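Local coordinates for probable adhesion protein (PDB 6R3Z), which probably acts as the periplasmic solute-binding protein FpvC of a metal transporter, capturing ferrous iron and other divalent metal ions for uptake, at residues P15-S18 and Y19-I23; A47-I50 and K51-G54; F113-I116 and S117-I120. One frame throughout, in Å; residues are numbered along the deposited sequence.

Contact 1: P15-S18 and Y19-I23; sequences PYYS and YVSNI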
loop_
_atom_site.group_PDB
_atom_site.type_symbol
_atom_site.label_atom_id
_atom_site.label_comp_id
_atom_site.label_asym_id
_atom_site.label_seq_id
_atom_site.Cartn_x
_atom_site.Cartn_y
_atom_site.Cartn_z
ATOM N N PRO A 15 5.063 3.732 0.982
ATOM C CA PRO A 15 5.694 2.407 1.187
ATOM C C PRO A 15 6.978 2.258 0.389
ATOM O O PRO A 15 7.925 1.691 0.924
ATOM C CB PRO A 15 4.613 1.428 0.730
ATOM C CG PRO A 15 3.328 2.157 1.003
ATOM C CD PRO A 15 3.662 3.564 0.537
ATOM N N TYR A 16 7.028 2.822 -0.852
ATOM C CA TYR A 16 8.233 2.728 -1.690
ATOM C C TYR A 16 9.381 3.545 -1.123
ATOM O O TYR A 16 10.520 3.096 -1.210
ATOM C CB TYR A 16 7.942 3.032 -3.164
ATOM C CG TYR A 16 6.957 2.028 -3.726
ATOM C CD1 TYR A 16 7.388 0.792 -4.211
ATOM C CD2 TYR A 16 5.586 2.258 -3.655
ATOM C CE1 TYR A 16 6.473 -0.179 -4.648
ATOM C CE2 TYR A 16 4.661 1.290 -4.066
ATOM C CZ TYR A 16 5.108 0.073 -4.564
ATOM O OH TYR A 16 4.185 -0.874 -4.956
ATOM N N TYR A 17 9.081 4.684 -0.467
ATOM C CA TYR A 17 10.125 5.453 0.228
ATOM C C TYR A 17 10.739 4.527 1.312
ATOM O O TYR A 17 11.971 4.420 1.421
ATOM C CB TYR A 17 9.552 6.720 0.902
ATOM C CG TYR A 17 10.648 7.554 1.530
ATOM C CD1 TYR A 17 11.110 7.281 2.820
ATOM C CD2 TYR A 17 11.294 8.557 0.802
ATOM C CE1 TYR A 17 12.155 8.007 3.383
ATOM C CE2 TYR A 17 12.351 9.288 1.354
ATOM C CZ TYR A 17 12.782 9.001 2.644
ATOM O OH TYR A 17 13.797 9.716 3.222
ATOM N N SER A 18 9.881 3.835 2.085
ATOM C CA SER A 18 10.349 2.909 3.136
ATOM C C SER A 18 11.190 1.763 2.564
ATOM O O SER A 18 12.285 1.490 3.082
ATOM C CB SER A 18 9.174 2.374 3.951
ATOM O OG SER A 18 8.636 3.372 4.807
ATOM N N TYR A 19 10.732 1.148 1.453
ATOM C CA TYR A 19 11.481 0.052 0.831
ATOM C C TYR A 19 12.860 0.551 0.400
ATOM O O TYR A 19 13.853 -0.029 0.800
ATOM C CB TYR A 19 10.790 -0.503 -0.420
ATOM C CG TYR A 19 9.391 -1.077 -0.306
ATOM C CD1 TYR A 19 8.836 -1.401 0.934
ATOM C CD2 TYR A 19 8.614 -1.289 -1.445
ATOM C CE1 TYR A 19 7.536 -1.923 1.030
ATOM C CE2 TYR A 19 7.313 -1.774 -1.358
ATOM C CZ TYR A 19 6.787 -2.115 -0.128
ATOM O OH TYR A 19 5.493 -2.587 -0.112
ATOM N N VAL A 20 12.912 1.617 -0.443
ATOM C CA VAL A 20 14.181 2.088 -1.014
ATOM C C VAL A 20 15.160 2.563 0.088
ATOM O O VAL A 20 16.329 2.161 0.060
ATOM C CB VAL A 20 13.940 3.129 -2.144
ATOM C CG1 VAL A 20 15.256 3.709 -2.658
ATOM C CG2 VAL A 20 13.147 2.484 -3.303
ATOM N N SER A 21 14.682 3.352 1.074
ATOM C CA SER A 21 15.542 3.829 2.182
ATOM C C SER A 21 16.188 2.645 2.936
ATOM O O SER A 21 17.379 2.679 3.235
ATOM C CB SER A 21 14.732 4.677 3.163
ATOM O OG SER A 21 14.254 5.836 2.508
ATOM N N ASN A 22 15.403 1.589 3.216
ATOM C CA ASN A 22 15.939 0.410 3.913
ATOM C C ASN A 22 16.929 -0.373 3.054
ATOM O O ASN A 22 17.906 -0.897 3.588
ATOM C CB ASN A 22 14.827 -0.461 4.457
ATOM C CG ASN A 22 14.380 0.060 5.799
ATOM O OD1 ASN A 22 15.020 -0.215 6.824
ATOM N ND2 ASN A 22 13.285 0.837 5.828
ATOM N N ILE A 23 16.708 -0.402 1.728
ATOM C CA ILE A 23 17.610 -1.070 0.798
ATOM C C ILE A 23 18.961 -0.297 0.671
ATOM O O ILE A 23 20.005 -0.922 0.709
ATOM C CB ILE A 23 16.962 -1.267 -0.593
ATOM C CG1 ILE A 23 15.751 -2.250 -0.535
ATOM C CG2 ILE A 23 18.002 -1.751 -1.629
ATOM C CD1 ILE A 23 14.810 -2.141 -1.726
#
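From Tyr-19 to Asn-22, each amide N bonds to the carbonyl O four residues back, Pro-15 O through Ser-18 O, making a regular run of alpha-helix. Two of these carbonyls take a second donor from a side chain one turn on. Tyr-17 O, already holding Ser-21 N, receives Ser-21 OG at 2.9 Å from the opposite face of its plane. Ser-21 OG also sits over a face of the Tyr-17 ring, toward its rim, 3.1 Å from Tyr-17 CE1; with Tyr-17 CG anti to its own backbone N (chi1 -176°), the ring runs forward along the helix, toward its C-terminal end, and meets the hydroxyl of Ser-21. Asn-22 repeats the pattern: its ND2 reaches Ser-18 O at 3.0 Å and 165°, with the oxygen close to the amide plane, while OD1 accepts from Arg-151. Two partners thus fix the rotation of that amide.

On another side of the helix, Tyr-16 and Tyr-19 run side by side, and the edge of Tyr-19 meets the face of Tyr-16 in a T-shaped pair. The planes stand 74° apart, and the nearest carbons are Tyr-16 CD1 and Tyr-19 CD2 at 3.7 Å. Tyr-16 OH is hydrogen-bonded to Gln-122 and Asn-62. A face of the Tyr-19 ring covers the Pro-15 carbonyl, its CD1 3.2 Å from Pro-15 O.

The helix belongs to the beta-alpha-beta unit of strand 8-11, helix 14-24 and strand 29-32. Tyr-17, Val-20 and Ser-21 pack on strand 29-32, whereas Tyr-19 and Ile-23 lie against helices 116-133 and 138-160.

Contact 2: A47-I50 and K51-G54; sequences AEDI and KRIG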
loop_
_atom_site.group_PDB
_atom_site.type_symbol
_atom_site.label_atom_id
_atom_site.label_comp_id
_atom_site.label_asym_id
_atom_site.label_seq_id
_atom_site.Cartn_x
_atom_site.Cartn_y
_atom_site.Cartn_z
ATOM N N ALA A 47 4.259 21.495 -12.238
ATOM C CA ALA A 47 5.513 21.818 -12.932
ATOM C C ALA A 47 6.719 21.650 -11.993
ATOM O O ALA A 47 7.720 21.065 -12.394
ATOM C CB ALA A 47 5.466 23.242 -13.493
ATOM N N GLU A 48 6.571 22.074 -10.712
ATOM C CA GLU A 48 7.597 22.019 -9.668
ATOM C C GLU A 48 8.091 20.572 -9.455
ATOM O O GLU A 48 9.298 20.327 -9.292
ATOM C CB GLU A 48 7.007 22.591 -8.361
ATOM C CG GLU A 48 8.010 22.741 -7.228
ATOM C CD GLU A 48 8.858 24.002 -7.219
ATOM O OE1 GLU A 48 8.857 24.770 -8.211
ATOM O OE2 GLU A 48 9.542 24.216 -6.194
ATOM N N ASP A 49 7.157 19.619 -9.497
ATOM C CA ASP A 49 7.461 18.200 -9.280
ATOM C C ASP A 49 8.037 17.528 -10.514
ATOM O O ASP A 49 8.958 16.719 -10.391
ATOM C CB ASP A 49 6.237 17.459 -8.733
ATOM C CG ASP A 49 5.654 18.068 -7.462
ATOM O OD1 ASP A 49 6.428 18.651 -6.671
ATOM O OD2 ASP A 49 4.425 18.001 -7.284
ATOM N N ILE A 50 7.540 17.898 -11.707
ATOM C CA ILE A 50 8.060 17.390 -12.980
ATOM C C ILE A 50 9.526 17.823 -13.144
ATOM O O ILE A 50 10.355 17.013 -13.577
ATOM C CB ILE A 50 7.155 17.835 -14.161
ATOM C CG1 ILE A 50 5.770 17.154 -14.060
ATOM C CG2 ILE A 50 7.819 17.557 -15.525
ATOM C CD1 ILE A 50 4.655 17.810 -14.910
ATOM N N LYS A 51 9.849 19.079 -12.739
ATOM C CA LYS A 51 11.210 19.634 -12.815
ATOM C C LYS A 51 12.209 18.745 -12.068
ATOM O O LYS A 51 13.305 18.520 -12.574
ATOM C CB LYS A 51 11.251 21.080 -12.263
ATOM C CG LYS A 51 12.598 21.788 -12.420
ATOM C CD LYS A 51 12.981 22.078 -13.879
ATOM C CE LYS A 51 14.348 22.707 -14.006
ATOM N NZ LYS A 51 14.396 24.076 -13.420
ATOM N N ARG A 52 11.805 18.224 -10.890
ATOM C CA ARG A 52 12.629 17.379 -10.002
ATOM C C ARG A 52 13.155 16.100 -10.647
ATOM O O ARG A 52 14.257 15.649 -10.309
ATOM C CB ARG A 52 11.850 17.032 -8.735
ATOM C CG ARG A 52 12.023 18.068 -7.648
ATOM C CD ARG A 52 11.911 17.447 -6.267
ATOM N NE ARG A 52 10.523 17.146 -5.909
ATOM C CZ ARG A 52 9.678 18.020 -5.368
ATOM N NH1 ARG A 52 10.066 19.267 -5.122
ATOM N NH2 ARG A 52 8.443 17.653 -5.064
ATOM N N ILE A 53 12.376 15.522 -11.576
ATOM C CA ILE A 53 12.733 14.286 -12.288
ATOM C C ILE A 53 14.060 14.452 -13.061
ATOM O O ILE A 53 14.865 13.522 -13.086
ATOM C CB ILE A 53 11.545 13.770 -13.149
ATOM C CG1 ILE A 53 10.397 13.314 -12.219
ATOM C CG2 ILE A 53 11.967 12.627 -14.098
ATOM C CD1 ILE A 53 9.054 13.098 -12.863
ATOM N N GLY A 54 14.300 15.648 -13.603
ATOM C CA GLY A 54 15.537 15.980 -14.311
ATOM C C GLY A 54 16.819 15.812 -13.507
ATOM O O GLY A 54 17.889 15.700 -14.100
HETATM O O HOH W 1 12.488 17.506 -15.691
#
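Asp-49 and Arg-52 form an i to i+3 salt bridge on the short helix 47-53, in the connection between strands 29-32 and 58-61 of the N-terminal parallel sheet, away from the metal site. The bridge uses a single pair of atoms, Asp-49 OD1 and Arg-52 NH2, 2.8 Å apart. Carboxylate and guanidinium planes are turned 44° against each other, and Arg-52 NH1 stays 4.0 Å from Asp-49 OD1. The arginine gets there by a bend at chi3 (-76°), which folds the guanidinium back along the helix until one face lies over Asp-49 CA. The other carboxylate oxygen, OD2, is turned instead to Tyr-43 OH and to a salt bridge with Arg-46, so the aspartate is gripped at both oxygens. Elsewhere on the helix Ile-50 and Ile-53 pack on Met-73 of helix 68-76.

The backbone tightens as it proceeds. Lys-51 N still bonds four residues back, to Ala-47 O at 2.9 Å, but the next bonds span three residues, as in a 3-10 turn. Arg-52 N makes only a weak one to Asp-49 O, and Ile-53 N approaches Ile-50 O at 3.2 Å from well above the carbonyl plane.

Contact 3: F113-I116 and S117-I120; sequences FLSI and SASI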
loop_
_atom_site.group_PDB
_atom_site.type_symbol
_atom_site.label_atom_id
_atom_site.label_comp_id
_atom_site.label_asym_id
_atom_site.label_seq_id
_atom_site.Cartn_x
_atom_site.Cartn_y
_atom_site.Cartn_z
ATOM N N PHE A 113 1.570 -3.291 -2.168
ATOM C CA PHE A 113 2.389 -2.830 -1.028
ATOM C C PHE A 113 1.720 -3.101 0.329
ATOM O O PHE A 113 2.403 -3.070 1.346
ATOM C CB PHE A 113 2.775 -1.351 -1.164
ATOM C CG PHE A 113 1.627 -0.456 -1.570
ATOM C CD1 PHE A 113 0.822 0.150 -0.605
ATOM C CD2 PHE A 113 1.358 -0.207 -2.913
ATOM C CE1 PHE A 113 -0.230 0.993 -0.979
ATOM C CE2 PHE A 113 0.288 0.626 -3.289
ATOM C CZ PHE A 113 -0.509 1.206 -2.316
ATOM N N LEU A 114 0.408 -3.380 0.358
ATOM C CA LEU A 114 -0.248 -3.688 1.630
ATOM C C LEU A 114 -0.326 -5.204 1.846
ATOM O O LEU A 114 -1.384 -5.757 2.086
ATOM C CB LEU A 114 -1.601 -2.973 1.794
ATOM C CG LEU A 114 -1.539 -1.436 1.722
ATOM C CD1 LEU A 114 -2.918 -0.830 1.574
ATOM C CD2 LEU A 114 -0.806 -0.842 2.907
ATOM N N SER A 115 0.805 -5.870 1.682
ATOM C CA SER A 115 0.977 -7.312 1.855
ATOM C C SER A 115 2.412 -7.492 2.283
ATOM O O SER A 115 3.305 -6.898 1.669
ATOM C CB SER A 115 0.769 -8.050 0.539
ATOM O OG SER A 115 1.358 -9.348 0.558
ATOM N N ILE A 116 2.646 -8.323 3.306
ATOM C CA ILE A 116 4.012 -8.571 3.761
ATOM C C ILE A 116 4.765 -9.372 2.689
ATOM O O ILE A 116 5.895 -9.012 2.344
ATOM C CB ILE A 116 4.021 -9.258 5.159
ATOM C CG1 ILE A 116 3.467 -8.306 6.277
ATOM C CG2 ILE A 116 5.439 -9.796 5.519
ATOM C CD1 ILE A 116 4.263 -7.011 6.536
ATOM N N SER A 117 4.154 -10.477 2.187
ATOM C CA SER A 117 4.795 -11.323 1.166
ATOM C C SER A 117 5.079 -10.554 -0.137
ATOM O O SER A 117 6.188 -10.655 -0.660
ATOM C CB SER A 117 3.965 -12.575 0.888
ATOM O OG SER A 117 2.671 -12.225 0.433
ATOM N N ALA A 118 4.109 -9.742 -0.633
ATOM C CA ALA A 118 4.336 -8.968 -1.859
ATOM C C ALA A 118 5.392 -7.844 -1.602
ATOM O O ALA A 118 6.169 -7.552 -2.501
ATOM C CB ALA A 118 3.033 -8.370 -2.392
ATOM N N SER A 119 5.420 -7.239 -0.394
ATOM C CA SER A 119 6.424 -6.207 -0.047
ATOM C C SER A 119 7.833 -6.816 -0.106
ATOM O O SER A 119 8.736 -6.203 -0.666
ATOM C CB SER A 119 6.183 -5.637 1.347
ATOM O OG SER A 119 5.085 -4.742 1.305
ATOM N N ILE A 120 8.009 -8.046 0.429
ATOM C CA ILE A 120 9.303 -8.726 0.401
ATOM C C ILE A 120 9.748 -8.914 -1.070
ATOM O O ILE A 120 10.899 -8.615 -1.406
ATOM C CB ILE A 120 9.249 -10.044 1.209
ATOM C CG1 ILE A 120 9.097 -9.727 2.737
ATOM C CG2 ILE A 120 10.482 -10.932 0.918
ATOM C CD1 ILE A 120 8.689 -10.903 3.646
#
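The flat carbonyl group of Ser-115 is gripped on both faces by one residue, Ser-119, whose OG and N approach its oxygen from opposite sides of the plane. Ser-119 OG donates to Ser-115 O at 2.8 Å and lies 27° off the plane; Ser-119 N, at 3.0 Å, stands further above it. The hydroxyl is placed there because Ser-119 OG lies beside its own backbone N (chi1 -76°), which turns it back toward the first turn. The other flat group, the Phe-113 ring, takes no part in the capping and makes an edge-to-face pair with the metal ligand His-66.

Ser-115 is the N-cap of helix 116-133. Ser-115 OG, anti to its backbone N (chi1 160°), accepts from Ala-118 N at 3.0 Å in a nearly straight bond, and Ser-115 CB rests 3.7 Å from Ala-118 CB. Glu-186 adds to this helix start by accepting from the amides of Ile-116 and Ser-117. Further along, Ile-120 N bonds to Ile-116 O, and the two isoleucines cross obliquely, with Ile-116 CG2 and Ile-120 CD1 3.9 Å apart; both also pack against helix 138-160.

Ser-119 OG is also hydrogen-bonded to the hydroxyls of Tyr-19 and Tyr-261, so this buried oxygen is well satisfied and its rotation fixed. Capping serine and glutamate together meet the first amides of the helix, and the negative charge of Glu-186 probably interacts favourably with the helix dipole. The loop leading back to Phe-113, beside the nickel site, is therefore fastened directly to the helix that follows.

Overall arrangement
Along the chain contact 1, on helix 14-24, comes first, then contact 2 on helix 47-53, and last contact 3 at the start of helix 116-133. Contacts 1 and 3 have centres about 12 Å apart and touch, with Phe-113 packed against Pro-15, Tyr-16 and Tyr-19. Contact 2 lies apart, its centre about 21 Å from that of contact 1 and 29 Å from that of contact 3. Contacts 1 and 2 belong to the lobe built on the sheet of strands 29-32, 8-11, 58-61 and 84-86; contact 3 begins the helical passage to the second sheet. The touching pair thus joins the first lobe to that passage close to the metal site.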